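Local atomic coordinates of short chain dehydrogenase (A0QTM2 homolog) (Mycobacterium thermoresistibile, PDB entry 3SC4), a protein that is probably an NAD(P)-dependent oxidoreductase of the short-chain dehydrogenase family, built on a Rossmann fold. Residues P153-E157 with P158-R162; T164-M167 with M168-G172. All blocks are in the same frame, centred on the assembly; numbering follows the deposited sequence.

How the contacts relate
Contact 1 (153-162) and contact 2 (164-172) follow in series along the chain: the first belongs to the loop leaving strand 146-149 of the parallel Rossmann sheet, the second is the opening of helix 164-183. Their centres lie about 10 Å apart, and Y171 joins them, its OH 2.5 Å from R155 O in a probable hydrogen bond. I154 CD1 also packs on Y171 O at 3.7 Å. Y166 and K170 of contact 2 have the Tyr-x-x-x-Lys spacing of the family's active site, so contact 2 probably carries the catalytic pair while contact 1 lies at the surface beside it. Both contacts touch the second subunit.

Contact 1: residues P153-E157 with P158-R162; sequences PIRLE and PKWLR
R155 and W160 each carry CG anti to the carbonyl carbon (chi1 -63° and -56°), and with these torsions their side chains run side by side across the turn. The turn is a short 3-10 segment, 158-160, in the loop between strand 146-149 and helix 164-183 of a Rossmann-fold short-chain dehydrogenase. It is closed by a backbone hydrogen bond from W160 N to E157 O, 2.9 Å long. The start of the R155 side chain packs closely, CB lying 3.4 Å from W160 CD1. Bends farther along the chain lay the guanidinium over one face of the indole near its rim, NH1 being 3.6 Å from NE1 of W160; the two planes are 36° apart, well short of a parallel stack. K159 CG sits over the opposite face. E157 approaches the indole at its edge, OE1 3.0 Å from W160 CD1 and its carboxylate steeply turned against the ring; the nearby NE1 is too poorly angled for a hydrogen bond. The same OE1 makes a long salt bridge to R155 NH1, 3.9 Å; the stronger partner of R155 is D275, bridged through NH2. L156 packs on I154 of the second subunit, and L161 on L178 of that subunit. The end of L161 bends back to the preceding backbone, its CD1 3.4 Å from L156 O.

Contact 2: residues T164-M167 with M168-G172; sequences TPYM and MAKYG
The Y166 ring has K170 CG over one face, offset toward the rim, whereas the Y171 ring has M167 CG almost exactly over its centre. Both are CH-pi contacts: K170 CG lies 3.7 Å from the centroid of the Y166 ring, and M167 CG 3.8 Å from that of Y171, only 7° off its normal. M167 SD adds an oblique Met-aromatic contact, 3.6 Å from Y171 CD2; the bend at chi2 (-89°) brings the sulfur to the CD2 side of the Y171 ring. Each pair is four residues apart on one helix, whose backbone hydrogen bonds run from M168, A169, K170 and Y171 N to T164, P165, Y166 and M167 O, that from K170 N to Y166 O being 2.8 Å. Y166 and K170 match the Tyr-x-x-x-Lys motif of short-chain dehydrogenases and are probably catalytic. One water links their ends, 3.1 Å from Y166 OH and 2.6 Å from K170 NZ, which also donates to L150 O. On another side of the helix, T164 CG2 meets M168 SD at 3.7 Å. Around this first part of helix 164-183, P165 and A169 rest on M120 and M168 on F117 of helix 114-135, Y166 and K170 touch W195 of strand 190-195, and M168 packs on V125 of the second subunit.

Contact 1: residues P153-E157 with P158-R162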
loop_
_atom_site.group_PDB
_atom_site.type_symbol
_atom_site.label_atom_id
_atom_site.label_comp_id
_atom_site.label_asym_id
_atom_site.label_seq_id
_atom_site.Cartn_x
_atom_site.Cartn_y
_atom_site.Cartn_z
ATOM N N PRO B 153 5.587 -2.169 -11.510
ATOM C CA PRO B 153 4.878 -3.447 -11.350
ATOM C C PRO B 153 5.108 -4.004 -9.969
ATOM O O PRO B 153 6.174 -3.750 -9.376
ATOM C CB PRO B 153 5.562 -4.393 -12.353
ATOM C CG PRO B 153 6.373 -3.541 -13.223
ATOM C CD PRO B 153 6.712 -2.285 -12.442
ATOM N N ILE B 154 4.113 -4.746 -9.491
ATOM C CA ILE B 154 4.126 -5.372 -8.197
ATOM C C ILE B 154 4.910 -6.651 -8.375
ATOM O O ILE B 154 4.451 -7.594 -9.024
ATOM C CB ILE B 154 2.738 -5.723 -7.682
ATOM C CG1 ILE B 154 1.788 -4.508 -7.733
ATOM C CG2 ILE B 154 2.833 -6.323 -6.306
ATOM C CD1 ILE B 154 2.157 -3.346 -6.890
ATOM N N ARG B 155 6.099 -6.662 -7.780
ATOM C CA ARG B 155 6.998 -7.812 -7.768
ATOM C C ARG B 155 7.067 -8.340 -6.325
ATOM O O ARG B 155 7.402 -7.598 -5.403
ATOM C CB ARG B 155 8.386 -7.345 -8.201
ATOM C CG ARG B 155 8.457 -6.793 -9.641
ATOM C CD ARG B 155 8.786 -7.940 -10.557
ATOM N NE ARG B 155 9.938 -7.606 -11.354
ATOM C CZ ARG B 155 10.813 -8.469 -11.845
ATOM N NH1 ARG B 155 10.732 -9.768 -11.624
ATOM N NH2 ARG B 155 11.798 -7.988 -12.580
ATOM N N LEU B 156 6.762 -9.621 -6.150
ATOM C CA LEU B 156 6.537 -10.205 -4.828
ATOM C C LEU B 156 7.635 -11.143 -4.354
ATOM O O LEU B 156 7.576 -11.643 -3.215
ATOM C CB LEU B 156 5.217 -10.982 -4.830
ATOM C CG LEU B 156 3.958 -10.150 -5.074
ATOM C CD1 LEU B 156 2.728 -11.087 -5.164
ATOM C CD2 LEU B 156 3.806 -9.096 -3.977
ATOM N N GLU B 157 8.613 -11.396 -5.222
ATOM C CA GLU B 157 9.785 -12.159 -4.833
ATOM C C GLU B 157 10.528 -11.349 -3.750
ATOM O O GLU B 157 10.557 -10.115 -3.790
ATOM C CB GLU B 157 10.705 -12.441 -6.035
ATOM C CG GLU B 157 10.016 -13.179 -7.234
ATOM C CD GLU B 157 9.282 -12.242 -8.243
ATOM O OE1 GLU B 157 9.355 -10.994 -8.163
ATOM O OE2 GLU B 157 8.591 -12.776 -9.132
ATOM N N PRO B 158 11.076 -12.045 -2.749
ATOM C CA PRO B 158 11.735 -11.405 -1.597
ATOM C C PRO B 158 12.697 -10.254 -1.906
ATOM O O PRO B 158 12.679 -9.242 -1.209
ATOM C CB PRO B 158 12.481 -12.572 -0.957
ATOM C CG PRO B 158 11.537 -13.721 -1.171
ATOM C CD PRO B 158 10.915 -13.501 -2.536
ATOM N N LYS B 159 13.519 -10.396 -2.938
ATOM C CA LYS B 159 14.509 -9.360 -3.235
ATOM C C LYS B 159 13.842 -8.009 -3.490
ATOM O O LYS B 159 14.434 -6.973 -3.215
ATOM C CB LYS B 159 15.434 -9.751 -4.405
ATOM C CG LYS B 159 14.736 -10.145 -5.726
ATOM C CD LYS B 159 15.734 -10.136 -6.925
ATOM C CE LYS B 159 15.442 -11.263 -7.952
ATOM N NZ LYS B 159 16.612 -11.554 -8.904
ATOM N N TRP B 160 12.608 -8.023 -3.978
ATOM C CA TRP B 160 11.920 -6.790 -4.367
ATOM C C TRP B 160 11.128 -6.138 -3.245
ATOM O O TRP B 160 10.615 -5.051 -3.433
ATOM C CB TRP B 160 10.962 -7.062 -5.493
ATOM C CG TRP B 160 11.577 -7.673 -6.680
ATOM C CD1 TRP B 160 11.244 -8.864 -7.236
ATOM C CD2 TRP B 160 12.622 -7.126 -7.488
ATOM N NE1 TRP B 160 12.010 -9.100 -8.346
ATOM C CE2 TRP B 160 12.878 -8.059 -8.519
ATOM C CE3 TRP B 160 13.376 -5.959 -7.434
ATOM C CZ2 TRP B 160 13.862 -7.860 -9.504
ATOM C CZ3 TRP B 160 14.382 -5.759 -8.427
ATOM C CH2 TRP B 160 14.600 -6.705 -9.438
ATOM N N LEU B 161 11.019 -6.796 -2.093
ATOM C CA LEU B 161 10.170 -6.313 -1.022
ATOM C C LEU B 161 10.958 -5.435 -0.051
ATOM O O LEU B 161 10.824 -5.531 1.133
ATOM C CB LEU B 161 9.487 -7.488 -0.306
ATOM C CG LEU B 161 8.509 -8.246 -1.212
ATOM C CD1 LEU B 161 7.967 -9.534 -0.562
ATOM C CD2 LEU B 161 7.369 -7.359 -1.647
ATOM N N ARG B 162 11.694 -4.497 -0.594
ATOM C CA ARG B 162 12.771 -3.819 0.103
ATOM C C ARG B 162 13.093 -2.588 -0.751
ATOM O O ARG B 162 13.004 -2.669 -1.986
ATOM C CB ARG B 162 13.981 -4.726 0.072
ATOM C CG ARG B 162 14.759 -4.811 1.344
ATOM C CD ARG B 162 15.832 -5.929 1.277
ATOM N NE ARG B 162 16.691 -5.857 2.454
ATOM C CZ ARG B 162 17.666 -6.711 2.753
ATOM N NH1 ARG B 162 17.930 -7.747 1.971
ATOM N NH2 ARG B 162 18.385 -6.522 3.853
#

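Contact 2: residues T164-M167 with M168-G172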
loop_
_atom_site.group_PDB
_atom_site.type_symbol
_atom_site.label_atom_id
_atom_site.label_comp_id
_atom_site.label_asym_id
_atom_site.label_seq_id
_atom_site.Cartn_x
_atom_site.Cartn_y
_atom_site.Cartn_z
ATOM N N THR B 164 11.382 -1.151 2.748
ATOM C CA THR B 164 9.961 -1.288 3.068
ATOM C C THR B 164 9.123 -0.015 2.928
ATOM O O THR B 164 8.125 -0.006 2.243
ATOM C CB THR B 164 9.820 -1.903 4.460
ATOM O OG1 THR B 164 10.433 -3.198 4.425
ATOM C CG2 THR B 164 8.376 -2.010 4.856
ATOM N N PRO B 165 9.545 1.074 3.541
ATOM C CA PRO B 165 8.743 2.292 3.405
ATOM C C PRO B 165 8.488 2.696 1.967
ATOM O O PRO B 165 7.345 2.955 1.569
ATOM C CB PRO B 165 9.602 3.353 4.113
ATOM C CG PRO B 165 10.470 2.551 5.040
ATOM C CD PRO B 165 10.766 1.294 4.323
ATOM N N TYR B 166 9.541 2.775 1.184
ATOM C CA TYR B 166 9.431 3.198 -0.208
ATOM C C TYR B 166 8.686 2.171 -1.047
ATOM O O TYR B 166 7.861 2.543 -1.852
ATOM C CB TYR B 166 10.826 3.475 -0.799
ATOM C CG TYR B 166 10.829 4.106 -2.163
ATOM C CD1 TYR B 166 10.215 5.321 -2.384
ATOM C CD2 TYR B 166 11.475 3.497 -3.215
ATOM C CE1 TYR B 166 10.221 5.910 -3.669
ATOM C CE2 TYR B 166 11.495 4.051 -4.478
ATOM C CZ TYR B 166 10.856 5.256 -4.722
ATOM O OH TYR B 166 10.897 5.810 -5.997
ATOM N N MET B 167 8.970 0.884 -0.858
ATOM C CA MET B 167 8.242 -0.159 -1.581
ATOM C C MET B 167 6.765 -0.069 -1.263
ATOM O O MET B 167 5.930 -0.193 -2.150
ATOM C CB MET B 167 8.765 -1.527 -1.219
ATOM C CG MET B 167 7.994 -2.668 -1.825
ATOM S SD MET B 167 6.600 -3.213 -0.787
ATOM C CE MET B 167 7.446 -3.786 0.706
ATOM N N MET B 168 6.433 0.148 0.003
ATOM C CA MET B 168 5.013 0.282 0.384
ATOM C C MET B 168 4.323 1.427 -0.372
ATOM O O MET B 168 3.172 1.299 -0.819
ATOM C CB MET B 168 4.858 0.518 1.903
ATOM C CG MET B 168 5.018 -0.732 2.700
ATOM S SD MET B 168 5.078 -0.393 4.462
ATOM C CE MET B 168 3.399 0.211 4.736
ATOM N N ALA B 169 5.007 2.559 -0.433
ATOM C CA ALA B 169 4.472 3.742 -1.057
ATOM C C ALA B 169 4.343 3.509 -2.556
ATOM O O ALA B 169 3.275 3.755 -3.133
ATOM C CB ALA B 169 5.343 4.972 -0.746
ATOM N N LYS B 170 5.393 3.006 -3.195
ATOM C CA LYS B 170 5.333 2.845 -4.645
ATOM C C LYS B 170 4.352 1.752 -5.029
ATOM O O LYS B 170 3.592 1.940 -5.956
ATOM C CB LYS B 170 6.707 2.570 -5.288
ATOM C CG LYS B 170 7.747 3.705 -5.178
ATOM C CD LYS B 170 7.244 5.097 -5.577
ATOM C CE LYS B 170 6.873 5.212 -7.057
ATOM N NZ LYS B 170 6.680 6.678 -7.452
ATOM N N TYR B 171 4.370 0.610 -4.355
ATOM C CA TYR B 171 3.397 -0.430 -4.649
ATOM C C TYR B 171 1.959 0.040 -4.355
ATOM O O TYR B 171 1.009 -0.320 -5.063
ATOM C CB TYR B 171 3.699 -1.695 -3.834
ATOM C CG TYR B 171 4.814 -2.602 -4.380
ATOM C CD1 TYR B 171 5.753 -2.150 -5.287
ATOM C CD2 TYR B 171 4.937 -3.894 -3.928
ATOM C CE1 TYR B 171 6.781 -2.998 -5.747
ATOM C CE2 TYR B 171 5.931 -4.723 -4.371
ATOM C CZ TYR B 171 6.858 -4.276 -5.279
ATOM O OH TYR B 171 7.846 -5.139 -5.714
ATOM N N GLY B 172 1.801 0.836 -3.298
ATOM C CA GLY B 172 0.509 1.425 -2.954
ATOM C C GLY B 172 -0.070 2.266 -4.074
ATOM O O GLY B 172 -1.258 2.166 -4.366
HETATM O O HOH W 1 9.139 7.595 -7.741
#